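Local structure of chorismate mutase (1XHO) at residues G111-C116 and N138-L143; G37-S42 and K115-M120; L66-I71 and T97-M102; I72-T77 and V119-N124; M31-R36 and K127-I132. The protein probably catalyses the rearrangement of chorismate to prephenate in aromatic amino acid biosynthesis, as a trimeric type I (AroH-type) chorismate mutase. One frame throughout, in Å; residues are numbered along the deposited sequence.

Contact 1: G111-C116 and N138-L143; sequences GSLEKC and NGAKVL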
# COMPACT_ATOMS: atom_id res chain seq x y z
N GLY C 111 0.90 -2.69 -21.91
CA GLY C 111 2.15 -3.30 -22.38
C GLY C 111 3.02 -3.89 -21.27
O GLY C 111 4.00 -4.57 -21.56
N SER C 112 2.67 -3.64 -20.01
CA SER C 112 3.39 -4.22 -18.86
C SER C 112 3.10 -5.72 -18.74
O SER C 112 2.23 -6.25 -19.44
CB SER C 112 3.02 -3.50 -17.57
OG SER C 112 1.62 -3.45 -17.37
N LEU C 113 3.83 -6.39 -17.86
CA LEU C 113 3.63 -7.82 -17.63
C LEU C 113 2.17 -8.12 -17.24
O LEU C 113 1.64 -7.55 -16.27
CB LEU C 113 4.58 -8.36 -16.57
CG LEU C 113 4.62 -9.90 -16.36
CD1 LEU C 113 5.00 -10.62 -17.63
CD2 LEU C 113 5.58 -10.28 -15.22
N GLU C 114 1.55 -9.01 -17.99
CA GLU C 114 0.17 -9.38 -17.77
C GLU C 114 0.12 -10.61 -16.88
O GLU C 114 1.16 -11.23 -16.63
CB GLU C 114 -0.50 -9.64 -19.11
CG GLU C 114 -0.63 -8.39 -19.97
CD GLU C 114 -0.91 -8.68 -21.44
OE1 GLU C 114 -0.37 -9.68 -21.97
OE2 GLU C 114 -1.66 -7.89 -22.06
N LYS C 115 -1.07 -10.91 -16.37
CA LYS C 115 -1.33 -12.08 -15.51
C LYS C 115 -0.44 -12.14 -14.26
O LYS C 115 -0.11 -13.23 -13.78
CB LYS C 115 -1.19 -13.38 -16.30
CG LYS C 115 -2.05 -13.48 -17.55
CD LYS C 115 -3.56 -13.50 -17.24
CE LYS C 115 -4.40 -13.71 -18.55
NZ LYS C 115 -5.68 -12.92 -18.59
N CYS C 116 -0.11 -10.96 -13.72
CA CYS C 116 0.93 -10.84 -12.69
C CYS C 116 0.37 -10.50 -11.31
O CYS C 116 -0.31 -9.48 -11.13
CB CYS C 116 1.99 -9.80 -13.13
SG CYS C 116 3.34 -9.51 -11.95
N ASN C 138 7.73 -17.80 -11.98
CA ASN C 138 7.08 -17.94 -13.28
C ASN C 138 7.49 -16.79 -14.19
O ASN C 138 8.65 -16.39 -14.18
CB ASN C 138 5.55 -18.01 -13.12
CG ASN C 138 5.10 -19.10 -12.18
OD1 ASN C 138 5.84 -20.06 -11.93
ND2 ASN C 138 3.88 -18.98 -11.66
N GLY C 139 6.55 -16.24 -14.97
CA GLY C 139 6.86 -15.14 -15.87
C GLY C 139 7.38 -13.88 -15.20
O GLY C 139 7.98 -13.04 -15.87
N ALA C 140 7.17 -13.75 -13.89
CA ALA C 140 7.65 -12.58 -13.14
C ALA C 140 9.17 -12.52 -12.98
O ALA C 140 9.71 -11.48 -12.59
CB ALA C 140 6.96 -12.48 -11.79
N LYS C 141 9.86 -13.62 -13.27
CA LYS C 141 11.33 -13.63 -13.27
C LYS C 141 11.93 -12.54 -14.17
O LYS C 141 13.00 -12.01 -13.86
CB LYS C 141 11.88 -15.01 -13.64
CG LYS C 141 11.83 -15.99 -12.48
CD LYS C 141 12.11 -17.43 -12.88
CE LYS C 141 13.49 -17.60 -13.50
NZ LYS C 141 13.78 -19.02 -13.75
N VAL C 142 11.22 -12.20 -15.24
CA VAL C 142 11.63 -11.13 -16.16
C VAL C 142 11.69 -9.75 -15.48
O VAL C 142 12.39 -8.87 -15.95
CB VAL C 142 10.68 -11.07 -17.40
CG1 VAL C 142 10.94 -9.85 -18.27
CG2 VAL C 142 10.81 -12.36 -18.24
N LEU C 143 10.97 -9.57 -14.38
CA LEU C 143 11.03 -8.30 -13.65
C LEU C 143 12.30 -8.28 -12.80
O LEU C 143 12.37 -7.56 -11.81
CB LEU C 143 9.80 -8.11 -12.77
CG LEU C 143 8.43 -8.32 -13.41
CD1 LEU C 143 7.35 -8.42 -12.34
CD2 LEU C 143 8.12 -7.20 -14.44
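Leu113 puts a single methyl, CD2, against Gly139, Ala140 and Leu143, and this is where the contact is tight. Leu113 CD2 lies 3.7 Å from Gly139 O and the same distance from Ala140 CA, and the leucine tip thus rests on the backbone of the short 3-10 turn 139-142 and on the side chain of Leu143. Beside these, the isobutyl group of Leu143 closes in, with its CD1 3.9 Å from Leu113 CD2. The torsion of Leu113 that swings CG away from its own nitrogen (chi1 -172°) sends the branch straight across the gap. The turn holds the Leu143 backbone, its N bonded to Ala140 O at 2.9 Å.

Beyond this cluster the fit slackens. Cys116 SG only brushes Leu143 CD1 at 4.2 Å, no hydrogen bond crosses, and Leu143, the last modelled residue, is largely exposed. Just 172 Å² is buried in all. The turn is tied to strand 32-40 by bonds from Gly139 N to Thr40 OG1 and from Asn138 ND2 to Thr40 O, while the loop 111-116 runs directly into strand 116-124, next to strand 32-40 in the sheet.

Contact 2: G37-S42 and K115-M120; sequences GATTVS and KCIRVM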
# COMPACT_ATOMS: atom_id res chain seq x y z
N GLY C 37 7.52 -9.96 -3.64
CA GLY C 37 7.33 -11.14 -4.47
C GLY C 37 6.51 -10.82 -5.73
O GLY C 37 5.70 -9.87 -5.74
N ALA C 38 6.75 -11.58 -6.79
CA ALA C 38 5.94 -11.49 -8.00
C ALA C 38 5.85 -12.85 -8.65
O ALA C 38 6.77 -13.67 -8.54
CB ALA C 38 6.50 -10.46 -8.99
N THR C 39 4.71 -13.10 -9.29
CA THR C 39 4.46 -14.35 -9.98
C THR C 39 3.44 -14.11 -11.09
O THR C 39 2.78 -13.08 -11.13
CB THR C 39 4.00 -15.48 -8.99
OG1 THR C 39 4.07 -16.76 -9.63
CG2 THR C 39 2.57 -15.22 -8.45
N THR C 40 3.32 -15.07 -12.00
CA THR C 40 2.34 -15.01 -13.07
C THR C 40 1.46 -16.25 -13.04
O THR C 40 1.84 -17.28 -12.48
CB THR C 40 2.99 -14.84 -14.46
OG1 THR C 40 3.89 -15.93 -14.72
CG2 THR C 40 3.74 -13.51 -14.53
N VAL C 41 0.27 -16.13 -13.61
CA VAL C 41 -0.68 -17.25 -13.74
C VAL C 41 -0.98 -17.51 -15.22
O VAL C 41 -0.76 -16.64 -16.08
CB VAL C 41 -2.00 -17.02 -12.96
CG1 VAL C 41 -1.76 -17.08 -11.46
CG2 VAL C 41 -2.67 -15.70 -13.36
N SER C 42 -1.47 -18.71 -15.51
CA SER C 42 -1.84 -19.10 -16.86
C SER C 42 -3.22 -18.57 -17.24
O SER C 42 -3.46 -18.22 -18.39
CB SER C 42 -1.81 -20.63 -17.01
OG SER C 42 -2.55 -21.27 -15.98
N LYS C 115 -1.07 -10.91 -16.37
CA LYS C 115 -1.33 -12.08 -15.51
C LYS C 115 -0.44 -12.14 -14.26
O LYS C 115 -0.11 -13.23 -13.78
CB LYS C 115 -1.19 -13.38 -16.30
CG LYS C 115 -2.05 -13.48 -17.55
CD LYS C 115 -3.56 -13.50 -17.24
CE LYS C 115 -4.40 -13.71 -18.55
NZ LYS C 115 -5.68 -12.92 -18.59
N CYS C 116 -0.11 -10.96 -13.72
CA CYS C 116 0.93 -10.84 -12.69
C CYS C 116 0.37 -10.50 -11.31
O CYS C 116 -0.31 -9.48 -11.13
CB CYS C 116 1.99 -9.80 -13.13
SG CYS C 116 3.34 -9.51 -11.95
N ILE C 117 0.71 -11.34 -10.33
CA ILE C 117 0.42 -11.08 -8.93
C ILE C 117 1.70 -10.62 -8.22
O ILE C 117 2.73 -11.31 -8.25
CB ILE C 117 -0.11 -12.36 -8.24
CG1 ILE C 117 -1.36 -12.86 -8.98
CG2 ILE C 117 -0.41 -12.09 -6.76
CD1 ILE C 117 -1.67 -14.30 -8.75
N ARG C 118 1.63 -9.44 -7.59
CA ARG C 118 2.73 -8.93 -6.76
C ARG C 118 2.36 -8.90 -5.28
O ARG C 118 1.20 -8.76 -4.91
CB ARG C 118 3.19 -7.54 -7.22
CG ARG C 118 3.72 -7.53 -8.66
CD ARG C 118 4.17 -6.12 -9.03
NE ARG C 118 4.87 -6.01 -10.32
CZ ARG C 118 4.30 -5.94 -11.52
NH1 ARG C 118 3.00 -6.05 -11.68
NH2 ARG C 118 5.05 -5.79 -12.59
N VAL C 119 3.38 -9.07 -4.43
CA VAL C 119 3.23 -9.13 -2.98
C VAL C 119 4.28 -8.24 -2.36
O VAL C 119 5.45 -8.33 -2.72
CB VAL C 119 3.45 -10.58 -2.44
CG1 VAL C 119 3.42 -10.60 -0.90
CG2 VAL C 119 2.43 -11.50 -3.00
N MSE C 120 3.86 -7.38 -1.43
CA MSE C 120 4.78 -6.63 -0.59
C MSE C 120 4.54 -7.02 0.88
O MSE C 120 3.45 -6.84 1.43
CB MSE C 120 4.57 -5.13 -0.77
CG MSE C 120 5.40 -4.27 0.20
SE MSE C 120 5.23 -2.35 -0.14
CE MSE C 120 6.65 -2.17 -1.54
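Gly37 and Val119 are joined by a reciprocal pair of backbone bonds, among the shortest of the contact: Gly37 N reaches Val119 O at 2.8 Å, nearly straight at 168°, and Val119 N returns to Gly37 O at 2.8 Å. The return bond meets its carbonyl from above the plane. Two residues along, Thr39 and Ile117 repeat the exchange, with Ile117 N to Thr39 O at 2.8 Å. Val41 N then adds a bond to Lys115 O at 2.9 Å, just beyond the end of strand 32-40. The two strands run antiparallel, their short axes 166° apart. Ala38-Arg118 and Thr40-Cys116 are the non-hydrogen-bonded pairs between.

Thr39, Ile117 and Val119 project from one face toward helix 46-63. Thr39 CG2 lies alongside Ile117, 3.9 Å from its CB, and the methyl Val41 CG1 crosses the end of Ile117 at about a right angle, 3.9 Å from CD1. The opposite face carries Ala38, Thr40, Cys116 and Arg118. Here Cys116 SG sits 3.5 Å above the plane of the Arg118 guanidinium, offset toward its rim, while Ala38 CB borders the CG of the same arginine. Farther out, Arg118 packs on Met102 of the second subunit and makes a long, weak ion pair with Glu106.

This is the antiparallel pairing of two inner strands of the mixed sheet. Chemically its two faces differ: one is mostly aliphatic and packs on helix 46-63, the other lays a sulfur over one face of a guanidinium at a subunit boundary, where the distant Glu106 probably compensates part of the charge.

Contact 3: L66-I71 and T97-M102; sequences LEEDDI and TSTALM
Glu68 opens a 3-10 turn, 68-70, that faces the irregular chain of Ser98 and Thr99 leading to strand 100-105. The backbones stay apart, Ile71 and Thr99 coming nearest with their CA atoms at 7.0 Å, and no backbone bond joins the two segments. The turn is closed internally by Asp70 N bonding to Glu67 O, and in return Asp70 OD2 accepts from Glu67 N at 2.7 Å.

The gap is bridged by the carboxylate of Glu68. With CG turned away from its own N (chi1 -163°) and the rest of the chain extended, the group slides past Thr99 in the opposite direction, and one oxygen does nearly all the work. Glu68 OE2 takes Ser98 N on its syn lone pair at 2.7 Å, with a bent angle of 144° at the hydrogen, and takes Thr99 OG1 on its anti lone pair at 2.8 Å. Those two donors on different sides should fix the rotation of the carboxylate. Deeper in, Ile71 CG2 meets Thr99 CG2 at 3.8 Å, the two side chains crossing at about a right angle as Thr99 points its methyl inward and its hydroxyl at the glutamate.

Thr99 OG1 also receives Lys129 NZ of the third subunit, which bonds to Glu68 O and Ile71 O as well. The hydroxyl thus sits between a positive and a negative group, accepting from the ammonium and donating to Glu68 OE2. That nearby ammonium would probably help keep Glu68 ionised, so this surface contact within one chain is also part of the subunit interface.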
# COMPACT_ATOMS: atom_id res chain seq x y z
N LEU C 66 10.60 -17.31 7.71
CA LEU C 66 9.55 -16.57 8.39
C LEU C 66 8.42 -17.49 8.79
O LEU C 66 8.09 -18.40 8.06
CB LEU C 66 8.95 -15.52 7.46
CG LEU C 66 9.87 -14.44 6.91
CD1 LEU C 66 9.15 -13.71 5.78
CD2 LEU C 66 10.30 -13.49 8.03
N GLU C 67 7.84 -17.22 9.96
CA GLU C 67 6.53 -17.75 10.35
C GLU C 67 5.56 -16.58 10.45
O GLU C 67 6.00 -15.43 10.51
CB GLU C 67 6.62 -18.47 11.71
CG GLU C 67 7.06 -19.93 11.60
CD GLU C 67 7.50 -20.53 12.93
OE1 GLU C 67 7.13 -19.99 14.00
OE2 GLU C 67 8.22 -21.54 12.91
N GLU C 68 4.25 -16.86 10.50
CA GLU C 68 3.23 -15.79 10.61
C GLU C 68 3.49 -14.77 11.74
O GLU C 68 3.17 -13.59 11.58
CB GLU C 68 1.81 -16.36 10.77
CG GLU C 68 0.73 -15.29 10.45
CD GLU C 68 -0.66 -15.61 10.97
OE1 GLU C 68 -0.87 -16.65 11.62
OE2 GLU C 68 -1.57 -14.80 10.70
N ASP C 69 4.05 -15.24 12.86
CA ASP C 69 4.50 -14.35 13.97
C ASP C 69 5.40 -13.19 13.52
O ASP C 69 5.42 -12.13 14.15
CB ASP C 69 5.28 -15.15 15.03
CG ASP C 69 4.39 -15.83 16.04
OD1 ASP C 69 3.27 -15.33 16.30
OD2 ASP C 69 4.84 -16.85 16.61
N ASP C 70 6.16 -13.41 12.45
CA ASP C 70 7.15 -12.44 11.98
C ASP C 70 6.56 -11.39 11.04
O ASP C 70 7.17 -10.34 10.81
CB ASP C 70 8.29 -13.17 11.27
CG ASP C 70 8.92 -14.28 12.14
OD1 ASP C 70 9.26 -13.98 13.30
OD2 ASP C 70 9.05 -15.43 11.65
N ILE C 71 5.37 -11.68 10.49
CA ILE C 71 4.77 -10.88 9.40
C ILE C 71 3.90 -9.74 9.95
O ILE C 71 2.98 -9.96 10.73
CB ILE C 71 3.96 -11.79 8.42
CG1 ILE C 71 4.85 -12.94 7.92
CG2 ILE C 71 3.41 -10.99 7.24
CD1 ILE C 71 4.17 -13.87 6.94
N THR C 97 -4.21 -16.36 9.43
CA THR C 97 -5.51 -15.81 9.73
C THR C 97 -5.43 -14.68 10.76
O THR C 97 -6.45 -14.12 11.13
CB THR C 97 -6.47 -16.93 10.21
OG1 THR C 97 -5.85 -17.69 11.26
CG2 THR C 97 -6.79 -17.88 9.05
N SER C 98 -4.21 -14.34 11.20
CA SER C 98 -3.99 -13.27 12.17
C SER C 98 -3.18 -12.10 11.60
O SER C 98 -2.64 -11.28 12.35
CB SER C 98 -3.27 -13.81 13.42
OG SER C 98 -3.96 -14.93 13.98
N THR C 99 -3.12 -11.99 10.27
CA THR C 99 -2.26 -11.01 9.61
C THR C 99 -3.08 -10.03 8.78
O THR C 99 -4.02 -10.40 8.11
CB THR C 99 -1.17 -11.73 8.74
OG1 THR C 99 -0.33 -12.51 9.59
CG2 THR C 99 -0.29 -10.74 8.01
N ALA C 100 -2.72 -8.75 8.87
CA ALA C 100 -3.34 -7.69 8.11
C ALA C 100 -2.99 -7.84 6.63
O ALA C 100 -1.79 -7.84 6.25
CB ALA C 100 -2.89 -6.31 8.64
N LEU C 101 -4.03 -7.98 5.81
CA LEU C 101 -3.92 -8.17 4.37
C LEU C 101 -4.62 -7.01 3.66
O LEU C 101 -5.51 -6.38 4.24
CB LEU C 101 -4.58 -9.48 3.97
CG LEU C 101 -4.14 -10.74 4.75
CD1 LEU C 101 -4.97 -11.95 4.37
CD2 LEU C 101 -2.69 -11.05 4.53
N MSE C 102 -4.24 -6.75 2.42
CA MSE C 102 -4.88 -5.72 1.60
C MSE C 102 -4.58 -6.01 0.13
O MSE C 102 -3.46 -6.40 -0.23
CB MSE C 102 -4.37 -4.32 2.01
CG MSE C 102 -5.03 -3.15 1.25
SE MSE C 102 -5.16 -1.43 2.27
CE MSE C 102 -6.74 -2.00 3.29

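Contact 4: I72-T77 and V119-N124; sequences ISIIFT and VMMHVN
His122 O is shared by two successive amides, Ile72 N at 2.8 Å and Ser73 N at a weak 3.4 Å: a classic beta bulge that puts both residues opposite His122. Past it the strands recover regular antiparallel pairing, their short axes 171° apart, and Ile75 and Met120 exchange two nearly straight bonds, Ile75 N to Met120 O being 3.0 Å long at 177°.

A water lies on the face carrying Ser73, Ile75, Met120 and His122. It donates to Met120 O at 3.0 Å and also bonds to Ser73 OG and to His122 ND1, 2.8 Å away and in the plane of the imidazole. The ring thereby has a partner at each nitrogen, because His122 NE2 bonds to Ser73 OG of the second subunit. Toward the third subunit the roles are exchanged: Ser73 OG of this chain bonds to His122 NE2 of that one, and the two His122 rings also meet.

The other face is apolar. Ile74 CG2 presses on Val119 CG1 at 3.6 Å, and the other valine methyl, CG2, lies beside the Phe76 ring, 3.9 Å from CD1. Ile74 runs side by side with Met121, a selenomethionine, whose bend at the last torsion (chi3 -74°) brings CE to Ile74 CD1. Helix 46-63 covers this layer, contributing Leu56, Leu57 and Met60.

One face thus packs on a helix, while the other faces neighbouring copies through Ser73 and His122 as well as Ile75 and Met120. Such a division fits the trimeric pseudo-alpha/beta barrel of AroH-type chorismate mutases, with sheets gathered in the middle and helices outside.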
# COMPACT_ATOMS: atom_id res chain seq x y z
N ILE C 72 4.21 -8.52 9.54
CA ILE C 72 3.48 -7.33 9.97
C ILE C 72 2.25 -7.12 9.07
O ILE C 72 1.13 -6.94 9.55
CB ILE C 72 4.40 -6.09 9.94
CG1 ILE C 72 5.61 -6.30 10.87
CG2 ILE C 72 3.60 -4.81 10.31
CD1 ILE C 72 6.72 -5.29 10.68
N SER C 73 2.48 -7.16 7.76
CA SER C 73 1.41 -6.92 6.80
C SER C 73 1.71 -7.53 5.42
O SER C 73 2.87 -7.81 5.08
CB SER C 73 1.13 -5.42 6.70
OG SER C 73 2.30 -4.68 6.37
N ILE C 74 0.64 -7.78 4.66
CA ILE C 74 0.77 -8.25 3.29
C ILE C 74 -0.16 -7.49 2.36
O ILE C 74 -1.38 -7.50 2.54
CB ILE C 74 0.52 -9.77 3.14
CG1 ILE C 74 1.18 -10.54 4.30
CG2 ILE C 74 1.04 -10.22 1.76
CD1 ILE C 74 1.23 -12.03 4.14
N ILE C 75 0.46 -6.80 1.39
CA ILE C 75 -0.24 -6.05 0.37
C ILE C 75 -0.13 -6.83 -0.94
O ILE C 75 0.97 -7.18 -1.36
CB ILE C 75 0.36 -4.63 0.20
CG1 ILE C 75 0.14 -3.81 1.49
CG2 ILE C 75 -0.25 -3.91 -1.03
CD1 ILE C 75 0.79 -2.40 1.46
N PHE C 76 -1.27 -7.09 -1.57
CA PHE C 76 -1.32 -7.78 -2.86
C PHE C 76 -1.76 -6.83 -3.97
O PHE C 76 -2.61 -5.98 -3.75
CB PHE C 76 -2.32 -8.92 -2.80
CG PHE C 76 -2.04 -9.93 -1.73
CD1 PHE C 76 -1.34 -11.10 -2.03
CD2 PHE C 76 -2.50 -9.74 -0.44
CE1 PHE C 76 -1.10 -12.06 -1.05
CE2 PHE C 76 -2.25 -10.69 0.56
CZ PHE C 76 -1.56 -11.86 0.25
N THR C 77 -1.17 -6.98 -5.15
CA THR C 77 -1.71 -6.38 -6.37
C THR C 77 -1.86 -7.42 -7.45
O THR C 77 -1.09 -8.39 -7.51
CB THR C 77 -0.85 -5.21 -6.93
OG1 THR C 77 0.44 -5.69 -7.34
CG2 THR C 77 -0.72 -4.06 -5.90
N VAL C 119 3.38 -9.07 -4.43
CA VAL C 119 3.23 -9.13 -2.98
C VAL C 119 4.28 -8.24 -2.36
O VAL C 119 5.45 -8.33 -2.72
CB VAL C 119 3.45 -10.58 -2.44
CG1 VAL C 119 3.42 -10.60 -0.90
CG2 VAL C 119 2.43 -11.50 -3.00
N MSE C 120 3.86 -7.38 -1.43
CA MSE C 120 4.78 -6.63 -0.59
C MSE C 120 4.54 -7.02 0.88
O MSE C 120 3.45 -6.84 1.43
CB MSE C 120 4.57 -5.13 -0.77
CG MSE C 120 5.40 -4.27 0.20
SE MSE C 120 5.23 -2.35 -0.14
CE MSE C 120 6.65 -2.17 -1.54
N MSE C 121 5.57 -7.57 1.50
CA MSE C 121 5.45 -8.10 2.84
C MSE C 121 6.36 -7.37 3.82
O MSE C 121 7.58 -7.45 3.71
CB MSE C 121 5.83 -9.58 2.79
CG MSE C 121 5.49 -10.36 4.02
SE MSE C 121 6.11 -12.17 3.77
CE MSE C 121 4.84 -12.88 2.55
N HIS C 122 5.76 -6.66 4.78
CA HIS C 122 6.52 -6.05 5.88
C HIS C 122 6.72 -7.08 7.00
O HIS C 122 5.79 -7.75 7.40
CB HIS C 122 5.83 -4.77 6.38
CG HIS C 122 5.98 -3.62 5.44
ND1 HIS C 122 5.20 -3.48 4.31
CD2 HIS C 122 6.85 -2.58 5.44
CE1 HIS C 122 5.57 -2.38 3.67
NE2 HIS C 122 6.56 -1.82 4.33
N VAL C 123 7.96 -7.22 7.49
CA VAL C 123 8.28 -8.27 8.46
C VAL C 123 9.18 -7.76 9.55
O VAL C 123 9.89 -6.78 9.37
CB VAL C 123 8.92 -9.54 7.80
CG1 VAL C 123 7.99 -10.13 6.76
CG2 VAL C 123 10.31 -9.26 7.22
N ASN C 124 9.12 -8.43 10.69
CA ASN C 124 10.07 -8.20 11.77
C ASN C 124 11.12 -9.30 11.63
O ASN C 124 10.78 -10.48 11.59
CB ASN C 124 9.35 -8.21 13.14
CG ASN C 124 8.75 -6.83 13.49
OD1 ASN C 124 9.38 -5.80 13.28
ND2 ASN C 124 7.52 -6.81 14.02
O HOH W 1 2.87 -4.88 3.56

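Contact 5: M31-R36 and K127-I132; sequences MVWAIR and KDKKDI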
# COMPACT_ATOMS: atom_id res chain seq x y z
N MSE C 31 15.49 -4.20 12.05
CA MSE C 31 14.25 -4.72 12.69
C MSE C 31 13.15 -4.97 11.66
O MSE C 31 12.89 -6.13 11.29
N VAL C 32 12.53 -3.89 11.20
CA VAL C 32 11.53 -3.96 10.13
C VAL C 32 12.18 -3.80 8.74
O VAL C 32 12.88 -2.83 8.49
CB VAL C 32 10.39 -2.92 10.30
CG1 VAL C 32 9.39 -3.00 9.13
CG2 VAL C 32 9.66 -3.15 11.60
N TRP C 33 11.93 -4.77 7.87
CA TRP C 33 12.23 -4.65 6.43
C TRP C 33 11.03 -5.13 5.63
O TRP C 33 10.10 -5.71 6.18
CB TRP C 33 13.50 -5.44 6.06
CG TRP C 33 14.74 -4.86 6.70
CD1 TRP C 33 15.54 -5.47 7.61
CD2 TRP C 33 15.28 -3.55 6.49
NE1 TRP C 33 16.56 -4.62 7.99
CE2 TRP C 33 16.42 -3.44 7.32
CE3 TRP C 33 14.91 -2.45 5.70
CZ2 TRP C 33 17.20 -2.28 7.37
CZ3 TRP C 33 15.69 -1.30 5.74
CH2 TRP C 33 16.82 -1.23 6.57
N ALA C 34 11.06 -4.89 4.32
CA ALA C 34 9.97 -5.29 3.43
C ALA C 34 10.46 -6.31 2.40
O ALA C 34 11.59 -6.23 1.94
CB ALA C 34 9.40 -4.08 2.74
N ILE C 35 9.61 -7.27 2.07
CA ILE C 35 9.94 -8.29 1.06
C ILE C 35 8.97 -8.20 -0.12
O ILE C 35 7.76 -8.18 0.06
CB ILE C 35 9.87 -9.73 1.63
CG1 ILE C 35 10.34 -9.78 3.10
CG2 ILE C 35 10.71 -10.67 0.76
CD1 ILE C 35 10.26 -11.16 3.74
N ARG C 36 9.53 -8.15 -1.32
CA ARG C 36 8.76 -8.17 -2.55
C ARG C 36 8.70 -9.59 -3.14
O ARG C 36 9.67 -10.33 -3.08
CB ARG C 36 9.34 -7.15 -3.56
CG ARG C 36 8.56 -5.83 -3.65
CD ARG C 36 7.13 -6.04 -4.22
NE ARG C 36 7.15 -6.86 -5.44
CZ ARG C 36 7.45 -6.40 -6.66
NH1 ARG C 36 7.74 -5.11 -6.86
NH2 ARG C 36 7.45 -7.23 -7.69
N LYS C 127 17.58 -10.29 10.15
CA LYS C 127 18.43 -10.20 8.96
C LYS C 127 18.61 -8.75 8.54
O LYS C 127 17.78 -7.89 8.85
CB LYS C 127 17.85 -11.02 7.79
CG LYS C 127 18.05 -12.52 7.90
CD LYS C 127 19.55 -12.89 7.91
CE LYS C 127 19.80 -14.38 7.65
NZ LYS C 127 21.22 -14.64 7.24
N ASP C 128 19.72 -8.49 7.85
CA ASP C 128 20.00 -7.18 7.26
C ASP C 128 19.23 -7.04 5.95
O ASP C 128 18.92 -8.04 5.31
CB ASP C 128 21.50 -7.00 7.02
CG ASP C 128 22.25 -6.54 8.26
OD1 ASP C 128 21.85 -5.51 8.85
OD2 ASP C 128 23.24 -7.21 8.65
N LYS C 129 18.95 -5.80 5.57
CA LYS C 129 18.27 -5.51 4.29
C LYS C 129 18.88 -6.30 3.12
O LYS C 129 18.17 -6.92 2.33
CB LYS C 129 18.32 -4.01 3.99
CG LYS C 129 17.28 -3.56 2.98
CD LYS C 129 17.43 -2.10 2.65
CE LYS C 129 16.42 -1.67 1.61
NZ LYS C 129 16.57 -0.25 1.23
N LYS C 130 20.21 -6.27 3.04
CA LYS C 130 20.97 -6.96 1.99
C LYS C 130 20.80 -8.49 1.99
O LYS C 130 21.07 -9.14 0.99
CB LYS C 130 22.47 -6.61 2.11
CG LYS C 130 23.14 -7.16 3.37
CD LYS C 130 24.58 -6.68 3.52
CE LYS C 130 25.26 -7.32 4.72
NZ LYS C 130 24.51 -7.06 5.97
N ASP C 131 20.36 -9.05 3.12
CA ASP C 131 20.15 -10.49 3.26
C ASP C 131 18.72 -10.93 2.91
O ASP C 131 18.50 -12.10 2.60
CB ASP C 131 20.48 -10.95 4.69
CG ASP C 131 21.93 -10.63 5.09
OD1 ASP C 131 22.81 -10.63 4.20
OD2 ASP C 131 22.16 -10.38 6.29
N ILE C 132 17.77 -10.00 2.95
CA ILE C 132 16.37 -10.31 2.57
C ILE C 132 16.36 -10.90 1.16
O ILE C 132 17.07 -10.42 0.28
CB ILE C 132 15.45 -9.02 2.58
CG1 ILE C 132 15.42 -8.34 3.96
CG2 ILE C 132 14.02 -9.38 2.11
CD1 ILE C 132 14.72 -9.14 5.05
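Trp33, on strand 32-40, faces a loop that coils briefly into helical backbone angles at Lys129-Asp131, the CA atoms of Trp33 and Lys129 lying 6.5 Å apart. The lysine stem is laid across the indole. Lys129 CB stands 3.8 Å from the centroid of the six-membered ring and just 6° off its normal, a CH-pi contact, and because the lysine chain is fully extended its CD goes on to pass 3.6 Å from Trp33 CZ3. At the ring edge, near its plane, Lys127 O comes within 3.5 Å of Trp33 CD1, though no hydrogen bond forms.

Ile132 packs on the stem of the tryptophan. Its CD1 sits 4.0 Å from Trp33 CB, and its CG2 butts against Ile35 CG2 at 3.8 Å, the two isoleucines crossing at about a right angle. The coil is steadied from within by Asp128 O, which accepts from both Asp131 N and Ile132 N, and by a salt bridge between Lys130 NZ and Asp128 OD2.

Having crossed the tryptophan, Lys129 delivers NZ to Ile71 O of the second subunit, and Trp33 itself packs on Asn124 of that chain. A CH-pi contact between a strand tryptophan and a loop lysine thus lies at the subunit interface, consistent with the trimer of type I chorismate mutases.

In the fold
Strand 116-124 is the hub of one mixed sheet: contact 2 pairs it with strand 32-40 and contact 4 with strand 71-78, their centres about 13 Å apart, and they share Val119 and Met120. Contact 3 ties the approaches to strands 71-78 and 100-105, its centre about 8 Å from that of contact 4, whereas contact 5 covers the start of strand 32-40 with a loop. Contact 1 lies at the opposite end, about 25 Å from contact 3 between centres, and shares Lys115 and Cys116 with contact 2. Along the chain, contact 5 encloses contacts 2, 3 and 4, so the start of the modelled chain meets a late loop; contacts 2 to 5 all reach neighbouring subunits.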